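Local coordinates for uncharacterized protein GSU0716 (Geobacter sulfurreducens PCA, PDB 3BIJ), which is of unknown function but belongs to the caspase-like C14 family and so possibly acts as a cysteine-type endopeptidase, at residues G4-G10 with F45-M51; I64-A68 with L118-F122; F77-G83 with L129-S134; L203-Q209 with Q255-T261. All coordinates share one frame; numbering follows the deposited sequence.

From the N terminus, contact 1 comes first: 4-10 pairs with 46-51 after a loop through helix 29-42, closing a beta-alpha-beta unit. Contacts 2 and 3 cross, because 64-68, 77-83, 118-122 and 129-134 alternate along the chain. Contact 2 brings helix 57-70 against the end of helix 112-119, and contact 3 pairs the strands that follow those helices; F77 stacks on F122. Contact 4 comes last, closing a loop through helices 222-231 and 240-250 by setting 258-261 beside 203-206. Contacts 1, 3 and 4 lie in one sheet, linked by I5 and L7 bonding to M78 and by V130 and S132 bonding to I205 and G207, while contact 2 packs against it.

Contact 1: G4-G10 with F45-M51; sequences GIALALG and FAVTTLM
G4 O accepts the N-H of A46 at 2.9 Å, a nearly straight bond (168°), and the CA-H of F45 also points to this oxygen. Five more backbone bonds alternate along the pair, from A6 N on A46 O through to G10 N on L50 O, as expected of parallel strands; the axes diverge by only 16°. F45 CD1 comes to 3.3 Å from G4 C, the ring turns an edge to I5 N, and A6 CB touches CD1 at 3.7 Å. A glycine in its place would probably open a gap beside A6 and leave M78 and A40, which the ring also touches, without that cover. On the face that carries L7, L9 and L50, L9 and L50 run side by side, with L9 CD2 3.7 Å from L50 CB. L50 CG, anti to its carbonyl carbon (chi1 -67°), lets CD1 reach L7 CD2 as well, at 4.1 Å. V47, T49 and selenomethionine M51 touch helix 29-42, the crossover of a parallel beta-alpha-beta unit. The six bonds satisfy the edge of 4-10 that faces 46-51, while I5, L7 and L9 bond on the other side to strand 76-89; side chains across this pair contribute mainly apolar contact.

Contact 2: I64-A68 with L118-F122; sequences IGKAA and LLGKF
I64 meets L118 with both branches, and CG2 also reaches the edge of the F122 ring. Its CG1 is anti to the carbonyl carbon (chi1 -61°) and the chain continues extended, carrying CD1 to 3.9 Å from L118 CD2; the two side chains cross at about a right angle. CG2, anti to the backbone N, lies 3.8 Å from F122 CE1. F122 reaches back to helix 57-70 because CG is anti to its own carbonyl carbon (chi1 -75°). One face of the ring then lies against A68, whose CA sits 3.8 Å from the centroid and 18° off the normal, a CH-pi contact, while A67 CB touches CE2 at 3.9 Å. A68 CB meets K121 O at 3.5 Å and K121 CB besides; the rest of the lysine chain extends away from the helix. The ring gets its position from a type I turn, L119 to F122; just ahead of it K121 N bonds to L118 O. F122 also stacks on F77, and I64 rests on L79. A helix packed on the C-terminal end and following turn of its neighbour, over one side of a mostly parallel sheet, is consistent with the layered alpha/beta architecture of caspase-like domains.

Contact 3: F77-G83 with L129-S134; sequences FMLSYSG and LVFSDS
S134 OG donates to G83 O at 2.8 Å, approaching from above the carbonyl plane (42° out of it). Chi1 of -176° swings this hydroxyl anti to the S134 backbone N and over to the neighbouring strand end, where S134 CB also meets the edge of the Y81 ring, 3.8 Å from CE1. With an alanine at this position, G83 O would probably lose that donor, and the two strand ends would be less firmly tied. Behind this point the strands run parallel within 3°, joined by five backbone bonds; L79 N to L129 O, at 2.7 Å, is nearly straight. M78 and L129 lie side by side, CG to CD2 4.1 Å, and on the opposite face L79 CB packs on V130 CG2 at 4.2 Å. A second shell fixes the polar tips: Y81 OH bonds to H84 O, S82 OG to D32 and D133 OD2 to T224, while W103 stacks on the Y81 ring. D133 centres an inverse gamma turn that leads the chain out of the sheet. In clan CD peptidases the catalytic histidine and cysteine follow two adjacent central strands of this kind, and H84 and C135 come next in the chain here, consistent with a caspase-like active site.

Contact 4: L203-Q209 with Q255-T261; sequences LLISGCQ and QTPNFFT
L204 and F260 bond reciprocally, as do S206 and N258, so strands 203-206 and 258-261 run antiparallel, their axes at 161°; L204 N to F260 O measures 2.7 Å. On the face carrying L203, I205 and F259, the ring meets L203 diagonally and its direct partner I205. L203 CD1 sits over one ring face, 3.7 Å from the F259 centroid and 21° off the normal, a CH-pi contact, and I205 CG1 lies 4.1 Å from F259 CD2. F259 reaches them because CG is anti to the backbone N (chi1 -170°). On the other face, L204 CB meets the F260 ring at its edge, and S206 OG touches N258 CB at 3.5 Å. An antiparallel strand beside an otherwise parallel run is a feature of the caspase-like sheet, and 258-263 plays that part here, with helices 240-250 and 267-271 touching F259. Past the strands the two segments stay together through C208 CA, 3.1 Å from T256 O in a CA-H...O contact, and a weak bond from Q255 NE2 to G207 O at 3.3 Å; Q255 OE1 accepts from Q215 N. The T256 hydroxyl pairs with N211 of the second subunit, and N258 packs on N258 of that subunit.

Contact 1: G4-G10 with F45-M51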
loop_
_atom_site.group_PDB
_atom_site.type_symbol
_atom_site.label_atom_id
_atom_site.label_comp_id
_atom_site.label_asym_id
_atom_site.label_seq_id
_atom_site.Cartn_x
_atom_site.Cartn_y
_atom_site.Cartn_z
ATOM N N GLY A 4 6.029 47.467 15.481
ATOM C CA GLY A 4 5.888 46.345 14.570
ATOM C C GLY A 4 4.687 46.375 13.647
ATOM O O GLY A 4 3.589 46.753 14.056
ATOM N N ILE A 5 4.904 45.975 12.396
ATOM C CA ILE A 5 3.844 45.930 11.395
ATOM C C ILE A 5 3.787 44.524 10.816
ATOM O O ILE A 5 4.797 43.977 10.379
ATOM C CB ILE A 5 4.094 46.919 10.229
ATOM C CG1 ILE A 5 4.018 48.354 10.733
ATOM C CG2 ILE A 5 3.088 46.660 9.109
ATOM C CD1 ILE A 5 4.363 49.385 9.690
ATOM N N ALA A 6 2.593 43.953 10.806
ATOM C CA ALA A 6 2.400 42.619 10.287
ATOM C C ALA A 6 1.418 42.627 9.116
ATOM O O ALA A 6 0.471 43.423 9.085
ATOM C CB ALA A 6 1.887 41.707 11.403
ATOM N N LEU A 7 1.659 41.729 8.161
ATOM C CA LEU A 7 0.816 41.566 6.978
ATOM C C LEU A 7 0.469 40.076 6.845
ATOM O O LEU A 7 1.318 39.268 6.472
ATOM C CB LEU A 7 1.561 42.010 5.717
ATOM C CG LEU A 7 0.765 42.681 4.594
ATOM C CD1 LEU A 7 1.555 42.566 3.291
ATOM C CD2 LEU A 7 -0.593 42.057 4.437
ATOM N N ALA A 8 -0.771 39.716 7.157
ATOM C CA ALA A 8 -1.207 38.332 7.073
ATOM C C ALA A 8 -1.963 38.157 5.765
ATOM O O ALA A 8 -2.971 38.823 5.530
ATOM C CB ALA A 8 -2.113 37.987 8.263
ATOM N N LEU A 9 -1.461 37.269 4.915
ATOM C CA LEU A 9 -2.075 37.005 3.628
ATOM C C LEU A 9 -2.623 35.597 3.602
ATOM O O LEU A 9 -1.955 34.653 4.021
ATOM C CB LEU A 9 -1.050 37.146 2.510
ATOM C CG LEU A 9 -0.299 38.479 2.394
ATOM C CD1 LEU A 9 0.725 38.389 1.268
ATOM C CD2 LEU A 9 -1.286 39.603 2.126
ATOM N N GLY A 10 -3.842 35.458 3.098
ATOM C CA GLY A 10 -4.470 34.153 3.006
ATOM C C GLY A 10 -5.352 34.097 1.772
ATOM O O GLY A 10 -6.254 34.923 1.604
ATOM N N PHE A 45 1.538 44.065 17.331
ATOM C CA PHE A 45 1.722 44.342 15.913
ATOM C C PHE A 45 0.550 45.133 15.333
ATOM O O PHE A 45 -0.594 44.947 15.739
ATOM C CB PHE A 45 1.851 43.016 15.150
ATOM C CG PHE A 45 3.267 42.537 14.976
ATOM C CD1 PHE A 45 4.105 43.141 14.039
ATOM C CD2 PHE A 45 3.768 41.481 15.753
ATOM C CE1 PHE A 45 5.418 42.711 13.875
ATOM C CE2 PHE A 45 5.079 41.041 15.598
ATOM C CZ PHE A 45 5.912 41.657 14.655
ATOM N N ALA A 46 0.838 46.034 14.403
ATOM C CA ALA A 46 -0.221 46.769 13.728
ATOM C C ALA A 46 -0.503 45.844 12.545
ATOM O O ALA A 46 0.157 45.940 11.509
ATOM C CB ALA A 46 0.292 48.120 13.232
ATOM N N VAL A 47 -1.467 44.945 12.705
ATOM C CA VAL A 47 -1.785 43.975 11.666
ATOM C C VAL A 47 -2.787 44.404 10.598
ATOM O O VAL A 47 -3.738 45.138 10.867
ATOM C CB VAL A 47 -2.276 42.648 12.305
ATOM C CG1 VAL A 47 -3.462 42.919 13.194
ATOM C CG2 VAL A 47 -2.644 41.641 11.220
ATOM N N THR A 48 -2.543 43.925 9.379
ATOM C CA THR A 48 -3.375 44.185 8.205
ATOM C C THR A 48 -3.597 42.816 7.570
ATOM O O THR A 48 -2.635 42.145 7.199
ATOM C CB THR A 48 -2.632 45.062 7.176
ATOM O OG1 THR A 48 -2.220 46.281 7.800
ATOM C CG2 THR A 48 -3.522 45.377 5.987
ATOM N N THR A 49 -4.849 42.401 7.447
ATOM C CA THR A 49 -5.178 41.103 6.870
ATOM C C THR A 49 -5.775 41.223 5.458
ATOM O O THR A 49 -6.661 42.045 5.210
ATOM C CB THR A 49 -6.204 40.363 7.769
ATOM O OG1 THR A 49 -5.773 40.427 9.130
ATOM C CG2 THR A 49 -6.336 38.908 7.363
ATOM N N LEU A 50 -5.287 40.398 4.536
ATOM C CA LEU A 50 -5.795 40.388 3.172
ATOM C C LEU A 50 -6.248 38.976 2.837
ATOM O O LEU A 50 -5.435 38.050 2.800
ATOM C CB LEU A 50 -4.718 40.853 2.192
ATOM C CG LEU A 50 -4.335 42.332 2.348
ATOM C CD1 LEU A 50 -3.265 42.712 1.346
ATOM C CD2 LEU A 50 -5.578 43.212 2.144
HETATM N N MSE A 51 -7.551 38.815 2.605
HETATM C CA MSE A 51 -8.124 37.506 2.300
HETATM C C MSE A 51 -8.441 37.385 0.822
HETATM O O MSE A 51 -9.057 38.269 0.248
HETATM C CB MSE A 51 -9.413 37.288 3.097
HETATM C CG MSE A 51 -9.348 37.714 4.554
HETATM SE SE MSE A 51 -8.500 36.430 5.737
HETATM C CE MSE A 51 -6.766 36.478 5.076
#

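Contact 2: I64-A68 with L118-F122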
loop_
_atom_site.group_PDB
_atom_site.type_symbol
_atom_site.label_atom_id
_atom_site.label_comp_id
_atom_site.label_asym_id
_atom_site.label_seq_id
_atom_site.Cartn_x
_atom_site.Cartn_y
_atom_site.Cartn_z
ATOM N N ILE A 64 3.444 46.131 1.598
ATOM C CA ILE A 64 4.834 45.888 1.952
ATOM C C ILE A 64 5.614 47.178 1.741
ATOM O O ILE A 64 6.490 47.520 2.539
ATOM C CB ILE A 64 5.467 44.761 1.096
ATOM C CG1 ILE A 64 4.719 43.447 1.320
ATOM C CG2 ILE A 64 6.931 44.562 1.497
ATOM C CD1 ILE A 64 5.163 42.319 0.407
ATOM N N GLY A 65 5.280 47.899 0.674
ATOM C CA GLY A 65 5.965 49.148 0.384
ATOM C C GLY A 65 5.793 50.146 1.511
ATOM O O GLY A 65 6.748 50.792 1.952
ATOM N N LYS A 66 4.559 50.271 1.980
ATOM C CA LYS A 66 4.260 51.184 3.067
ATOM C C LYS A 66 5.170 50.840 4.240
ATOM O O LYS A 66 5.932 51.688 4.723
ATOM C CB LYS A 66 2.790 51.056 3.475
ATOM C CG LYS A 66 1.808 51.453 2.376
ATOM C CD LYS A 66 2.016 52.909 1.956
ATOM C CE LYS A 66 1.075 53.365 0.824
ATOM N NZ LYS A 66 -0.381 53.314 1.175
ATOM N N ALA A 67 5.104 49.585 4.676
ATOM C CA ALA A 67 5.923 49.111 5.789
ATOM C C ALA A 67 7.395 49.477 5.638
ATOM O O ALA A 67 7.991 50.047 6.550
ATOM C CB ALA A 67 5.783 47.608 5.938
ATOM N N ALA A 68 7.978 49.158 4.490
ATOM C CA ALA A 68 9.386 49.455 4.265
ATOM C C ALA A 68 9.719 50.916 4.543
ATOM O O ALA A 68 10.827 51.224 4.987
ATOM C CB ALA A 68 9.778 49.084 2.840
ATOM N N LEU A 118 11.211 43.802 -2.782
ATOM C CA LEU A 118 10.414 44.546 -1.816
ATOM C C LEU A 118 11.043 44.423 -0.425
ATOM O O LEU A 118 11.148 45.408 0.317
ATOM C CB LEU A 118 8.973 44.023 -1.804
ATOM C CG LEU A 118 7.902 44.831 -2.550
ATOM C CD1 LEU A 118 8.440 45.353 -3.858
ATOM C CD2 LEU A 118 6.693 43.956 -2.787
ATOM N N LEU A 119 11.478 43.218 -0.073
ATOM C CA LEU A 119 12.100 43.013 1.229
ATOM C C LEU A 119 13.410 43.789 1.339
ATOM O O LEU A 119 13.852 44.123 2.441
ATOM C CB LEU A 119 12.364 41.524 1.463
ATOM C CG LEU A 119 11.118 40.639 1.533
ATOM C CD1 LEU A 119 11.540 39.206 1.769
ATOM C CD2 LEU A 119 10.196 41.098 2.643
ATOM N N GLY A 120 14.021 44.075 0.190
ATOM C CA GLY A 120 15.280 44.796 0.168
ATOM C C GLY A 120 15.108 46.287 0.370
ATOM O O GLY A 120 16.089 47.022 0.485
ATOM N N LYS A 121 13.860 46.739 0.415
ATOM C CA LYS A 121 13.579 48.160 0.604
ATOM C C LYS A 121 13.462 48.559 2.073
ATOM O O LYS A 121 13.210 49.724 2.387
ATOM C CB LYS A 121 12.291 48.554 -0.126
ATOM C CG LYS A 121 12.415 48.578 -1.633
ATOM C CD LYS A 121 11.098 48.936 -2.276
ATOM C CE LYS A 121 11.210 48.871 -3.789
ATOM N NZ LYS A 121 9.898 49.121 -4.474
ATOM N N PHE A 122 13.643 47.595 2.971
ATOM C CA PHE A 122 13.555 47.866 4.401
ATOM C C PHE A 122 14.853 48.439 4.955
ATOM O O PHE A 122 15.927 48.216 4.400
ATOM C CB PHE A 122 13.185 46.593 5.179
ATOM C CG PHE A 122 11.737 46.192 5.051
ATOM C CD1 PHE A 122 11.285 45.501 3.935
ATOM C CD2 PHE A 122 10.815 46.542 6.036
ATOM C CE1 PHE A 122 9.939 45.167 3.802
ATOM C CE2 PHE A 122 9.467 46.210 5.908
ATOM C CZ PHE A 122 9.031 45.525 4.790
#

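Contact 3: F77-G83 with L129-S134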
loop_
_atom_site.group_PDB
_atom_site.type_symbol
_atom_site.label_atom_id
_atom_site.label_comp_id
_atom_site.label_asym_id
_atom_site.label_seq_id
_atom_site.Cartn_x
_atom_site.Cartn_y
_atom_site.Cartn_z
ATOM N N PHE A 77 9.160 43.945 10.841
ATOM C CA PHE A 77 8.078 43.694 9.908
ATOM C C PHE A 77 7.797 42.196 9.858
ATOM O O PHE A 77 8.718 41.388 9.756
ATOM C CB PHE A 77 8.467 44.183 8.519
ATOM C CG PHE A 77 7.453 43.865 7.467
ATOM C CD1 PHE A 77 6.168 44.372 7.549
ATOM C CD2 PHE A 77 7.784 43.063 6.382
ATOM C CE1 PHE A 77 5.219 44.087 6.563
ATOM C CE2 PHE A 77 6.844 42.771 5.388
ATOM C CZ PHE A 77 5.562 43.285 5.481
HETATM N N MSE A 78 6.526 41.827 9.941
HETATM C CA MSE A 78 6.152 40.429 9.883
HETATM C C MSE A 78 5.260 40.157 8.680
HETATM O O MSE A 78 4.222 40.805 8.503
HETATM C CB MSE A 78 5.405 40.014 11.142
HETATM C CG MSE A 78 5.194 38.529 11.222
HETATM SE SE MSE A 78 3.988 37.999 12.594
HETATM C CE MSE A 78 2.831 36.866 11.557
ATOM N N LEU A 79 5.660 39.190 7.862
ATOM C CA LEU A 79 4.888 38.812 6.682
ATOM C C LEU A 79 4.564 37.330 6.718
ATOM O O LEU A 79 5.465 36.499 6.727
ATOM C CB LEU A 79 5.675 39.114 5.404
ATOM C CG LEU A 79 5.092 38.629 4.067
ATOM C CD1 LEU A 79 3.665 39.130 3.887
ATOM C CD2 LEU A 79 5.976 39.148 2.924
ATOM N N SER A 80 3.281 37.001 6.750
ATOM C CA SER A 80 2.882 35.605 6.754
ATOM C C SER A 80 2.058 35.400 5.494
ATOM O O SER A 80 1.349 36.310 5.067
ATOM C CB SER A 80 2.050 35.257 7.991
ATOM O OG SER A 80 0.814 35.937 7.977
ATOM N N TYR A 81 2.160 34.214 4.898
ATOM C CA TYR A 81 1.434 33.924 3.673
ATOM C C TYR A 81 0.982 32.484 3.550
ATOM O O TYR A 81 1.762 31.548 3.735
ATOM C CB TYR A 81 2.299 34.271 2.447
ATOM C CG TYR A 81 1.764 33.766 1.111
ATOM C CD1 TYR A 81 2.159 32.529 0.584
ATOM C CD2 TYR A 81 0.842 34.517 0.386
ATOM C CE1 TYR A 81 1.641 32.062 -0.632
ATOM C CE2 TYR A 81 0.314 34.061 -0.820
ATOM C CZ TYR A 81 0.714 32.834 -1.325
ATOM O OH TYR A 81 0.182 32.381 -2.514
ATOM N N SER A 82 -0.296 32.316 3.245
ATOM C CA SER A 82 -0.846 31.000 3.023
ATOM C C SER A 82 -1.590 31.076 1.709
ATOM O O SER A 82 -2.558 31.823 1.558
ATOM C CB SER A 82 -1.765 30.570 4.165
ATOM O OG SER A 82 -0.993 30.151 5.271
ATOM N N GLY A 83 -1.088 30.321 0.743
ATOM C CA GLY A 83 -1.691 30.293 -0.574
ATOM C C GLY A 83 -0.898 29.333 -1.430
ATOM O O GLY A 83 -0.060 28.594 -0.919
ATOM N N LEU A 129 10.457 39.233 9.592
ATOM C CA LEU A 129 10.060 37.858 9.871
ATOM C C LEU A 129 9.025 37.405 8.851
ATOM O O LEU A 129 7.947 37.986 8.773
ATOM C CB LEU A 129 9.472 37.769 11.276
ATOM C CG LEU A 129 9.004 36.397 11.745
ATOM C CD1 LEU A 129 10.183 35.460 11.862
ATOM C CD2 LEU A 129 8.294 36.558 13.077
ATOM N N VAL A 130 9.341 36.368 8.076
ATOM C CA VAL A 130 8.423 35.872 7.041
ATOM C C VAL A 130 7.985 34.410 7.230
ATOM O O VAL A 130 8.821 33.520 7.373
ATOM C CB VAL A 130 9.064 35.974 5.621
ATOM C CG1 VAL A 130 8.069 35.525 4.578
ATOM C CG2 VAL A 130 9.533 37.388 5.335
ATOM N N PHE A 131 6.676 34.173 7.237
ATOM C CA PHE A 131 6.143 32.819 7.346
ATOM C C PHE A 131 5.449 32.517 6.025
ATOM O O PHE A 131 4.538 33.243 5.614
ATOM C CB PHE A 131 5.116 32.683 8.474
ATOM C CG PHE A 131 5.717 32.704 9.843
ATOM C CD1 PHE A 131 5.856 33.900 10.544
ATOM C CD2 PHE A 131 6.189 31.527 10.420
ATOM C CE1 PHE A 131 6.460 33.923 11.801
ATOM C CE2 PHE A 131 6.794 31.537 11.673
ATOM C CZ PHE A 131 6.932 32.740 12.369
ATOM N N SER A 132 5.885 31.462 5.347
ATOM C CA SER A 132 5.270 31.089 4.083
ATOM C C SER A 132 4.800 29.642 4.147
ATOM O O SER A 132 5.599 28.731 3.951
ATOM C CB SER A 132 6.276 31.265 2.941
ATOM O OG SER A 132 5.719 30.893 1.685
ATOM N N ASP A 133 3.515 29.430 4.437
ATOM C CA ASP A 133 2.958 28.076 4.513
ATOM C C ASP A 133 2.478 27.751 3.115
ATOM O O ASP A 133 1.277 27.679 2.848
ATOM C CB ASP A 133 1.782 28.004 5.494
ATOM C CG ASP A 133 1.347 26.575 5.777
ATOM O OD1 ASP A 133 1.792 25.666 5.042
ATOM O OD2 ASP A 133 0.556 26.362 6.728
ATOM N N SER A 134 3.442 27.572 2.225
ATOM C CA SER A 134 3.162 27.290 0.827
ATOM C C SER A 134 4.286 26.409 0.268
ATOM O O SER A 134 5.224 26.062 0.985
ATOM C CB SER A 134 3.092 28.617 0.064
ATOM O OG SER A 134 2.724 28.429 -1.279
#

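Contact 4: L203-Q209 with Q255-T261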
loop_
_atom_site.group_PDB
_atom_site.type_symbol
_atom_site.label_atom_id
_atom_site.label_comp_id
_atom_site.label_asym_id
_atom_site.label_seq_id
_atom_site.Cartn_x
_atom_site.Cartn_y
_atom_site.Cartn_z
ATOM N N LEU A 203 14.515 36.594 8.169
ATOM C CA LEU A 203 14.381 35.289 8.797
ATOM C C LEU A 203 13.137 34.733 8.135
ATOM O O LEU A 203 12.005 35.095 8.479
ATOM C CB LEU A 203 14.183 35.394 10.314
ATOM C CG LEU A 203 13.748 34.115 11.048
ATOM C CD1 LEU A 203 14.574 32.964 10.588
ATOM C CD2 LEU A 203 13.863 34.286 12.552
ATOM N N LEU A 204 13.364 33.867 7.153
ATOM C CA LEU A 204 12.298 33.259 6.375
ATOM C C LEU A 204 12.046 31.828 6.841
ATOM O O LEU A 204 12.933 30.983 6.756
ATOM C CB LEU A 204 12.724 33.270 4.915
ATOM C CG LEU A 204 11.714 33.631 3.832
ATOM C CD1 LEU A 204 12.479 34.084 2.597
ATOM C CD2 LEU A 204 10.793 32.450 3.535
ATOM N N ILE A 205 10.841 31.569 7.342
ATOM C CA ILE A 205 10.453 30.239 7.804
ATOM C C ILE A 205 9.324 29.773 6.901
ATOM O O ILE A 205 8.210 30.294 6.973
ATOM C CB ILE A 205 9.946 30.264 9.264
ATOM C CG1 ILE A 205 11.093 30.610 10.221
ATOM C CG2 ILE A 205 9.350 28.927 9.632
ATOM C CD1 ILE A 205 10.681 30.811 11.679
ATOM N N SER A 206 9.616 28.803 6.038
ATOM C CA SER A 206 8.615 28.273 5.116
ATOM C C SER A 206 8.039 26.942 5.597
ATOM O O SER A 206 8.624 26.262 6.444
ATOM C CB SER A 206 9.230 28.090 3.734
ATOM O OG SER A 206 10.344 27.215 3.802
ATOM N N GLY A 207 6.898 26.562 5.029
ATOM C CA GLY A 207 6.243 25.328 5.425
ATOM C C GLY A 207 6.930 24.034 5.027
ATOM O O GLY A 207 6.680 22.975 5.611
ATOM N N CYS A 208 7.798 24.091 4.028
ATOM C CA CYS A 208 8.477 22.874 3.598
ATOM C C CYS A 208 9.791 23.148 2.865
ATOM O O CYS A 208 10.153 24.300 2.627
ATOM C CB CYS A 208 7.540 22.062 2.696
ATOM S SG CYS A 208 7.178 22.849 1.098
ATOM N N GLN A 209 10.491 22.069 2.511
ATOM C CA GLN A 209 11.760 22.148 1.790
ATOM C C GLN A 209 11.465 22.274 0.292
ATOM O O GLN A 209 10.349 21.983 -0.156
ATOM C CB GLN A 209 12.606 20.890 2.021
ATOM C CG GLN A 209 12.887 20.561 3.476
ATOM C CD GLN A 209 13.727 21.601 4.169
ATOM O OE1 GLN A 209 13.571 21.826 5.361
ATOM N NE2 GLN A 209 14.641 22.228 3.435
ATOM N N GLN A 255 7.288 16.552 4.971
ATOM C CA GLN A 255 7.037 17.989 5.065
ATOM C C GLN A 255 7.808 18.589 6.239
ATOM O O GLN A 255 7.404 18.452 7.394
ATOM C CB GLN A 255 5.548 18.315 5.245
ATOM C CG GLN A 255 5.305 19.795 4.955
ATOM C CD GLN A 255 3.864 20.256 5.094
ATOM O OE1 GLN A 255 2.927 19.490 4.914
ATOM N NE2 GLN A 255 3.692 21.530 5.384
ATOM N N THR A 256 8.916 19.259 5.939
ATOM C CA THR A 256 9.748 19.857 6.977
ATOM C C THR A 256 9.893 21.348 6.740
ATOM O O THR A 256 10.455 21.761 5.727
ATOM C CB THR A 256 11.180 19.255 6.993
ATOM O OG1 THR A 256 11.106 17.826 7.022
ATOM C CG2 THR A 256 11.947 19.740 8.222
ATOM N N PRO A 257 9.368 22.178 7.659
ATOM C CA PRO A 257 9.503 23.623 7.458
ATOM C C PRO A 257 10.977 24.000 7.516
ATOM O O PRO A 257 11.765 23.364 8.222
ATOM C CB PRO A 257 8.658 24.220 8.591
ATOM C CG PRO A 257 8.585 23.122 9.612
ATOM C CD PRO A 257 8.445 21.886 8.771
ATOM N N ASN A 258 11.343 25.020 6.748
ATOM C CA ASN A 258 12.723 25.470 6.674
ATOM C C ASN A 258 13.005 26.770 7.423
ATOM O O ASN A 258 12.150 27.654 7.535
ATOM C CB ASN A 258 13.111 25.647 5.214
ATOM C CG ASN A 258 14.598 25.576 5.000
ATOM O OD1 ASN A 258 15.141 26.303 4.175
ATOM N ND2 ASN A 258 15.270 24.690 5.735
ATOM N N PHE A 259 14.233 26.875 7.914
ATOM C CA PHE A 259 14.698 28.034 8.656
ATOM C C PHE A 259 15.830 28.689 7.847
ATOM O O PHE A 259 16.986 28.272 7.921
ATOM C CB PHE A 259 15.184 27.564 10.034
ATOM C CG PHE A 259 15.469 28.676 11.005
ATOM C CD1 PHE A 259 16.682 29.351 10.980
ATOM C CD2 PHE A 259 14.521 29.043 11.952
ATOM C CE1 PHE A 259 16.945 30.372 11.884
ATOM C CE2 PHE A 259 14.779 30.060 12.852
ATOM C CZ PHE A 259 15.992 30.722 12.816
ATOM N N PHE A 260 15.480 29.720 7.081
ATOM C CA PHE A 260 16.422 30.434 6.222
ATOM C C PHE A 260 16.654 31.886 6.662
ATOM O O PHE A 260 15.698 32.625 6.905
ATOM C CB PHE A 260 15.877 30.424 4.797
ATOM C CG PHE A 260 16.844 30.923 3.776
ATOM C CD1 PHE A 260 17.992 30.193 3.482
ATOM C CD2 PHE A 260 16.606 32.113 3.094
ATOM C CE1 PHE A 260 18.900 30.635 2.519
ATOM C CE2 PHE A 260 17.507 32.572 2.125
ATOM C CZ PHE A 260 18.660 31.829 1.835
ATOM N N THR A 261 17.923 32.291 6.753
ATOM C CA THR A 261 18.271 33.658 7.141
ATOM C C THR A 261 18.993 34.348 5.989
ATOM O O THR A 261 19.812 33.738 5.317
ATOM C CB THR A 261 19.211 33.704 8.358
ATOM O OG1 THR A 261 20.439 33.041 8.040
ATOM C CG2 THR A 261 18.572 33.040 9.565
#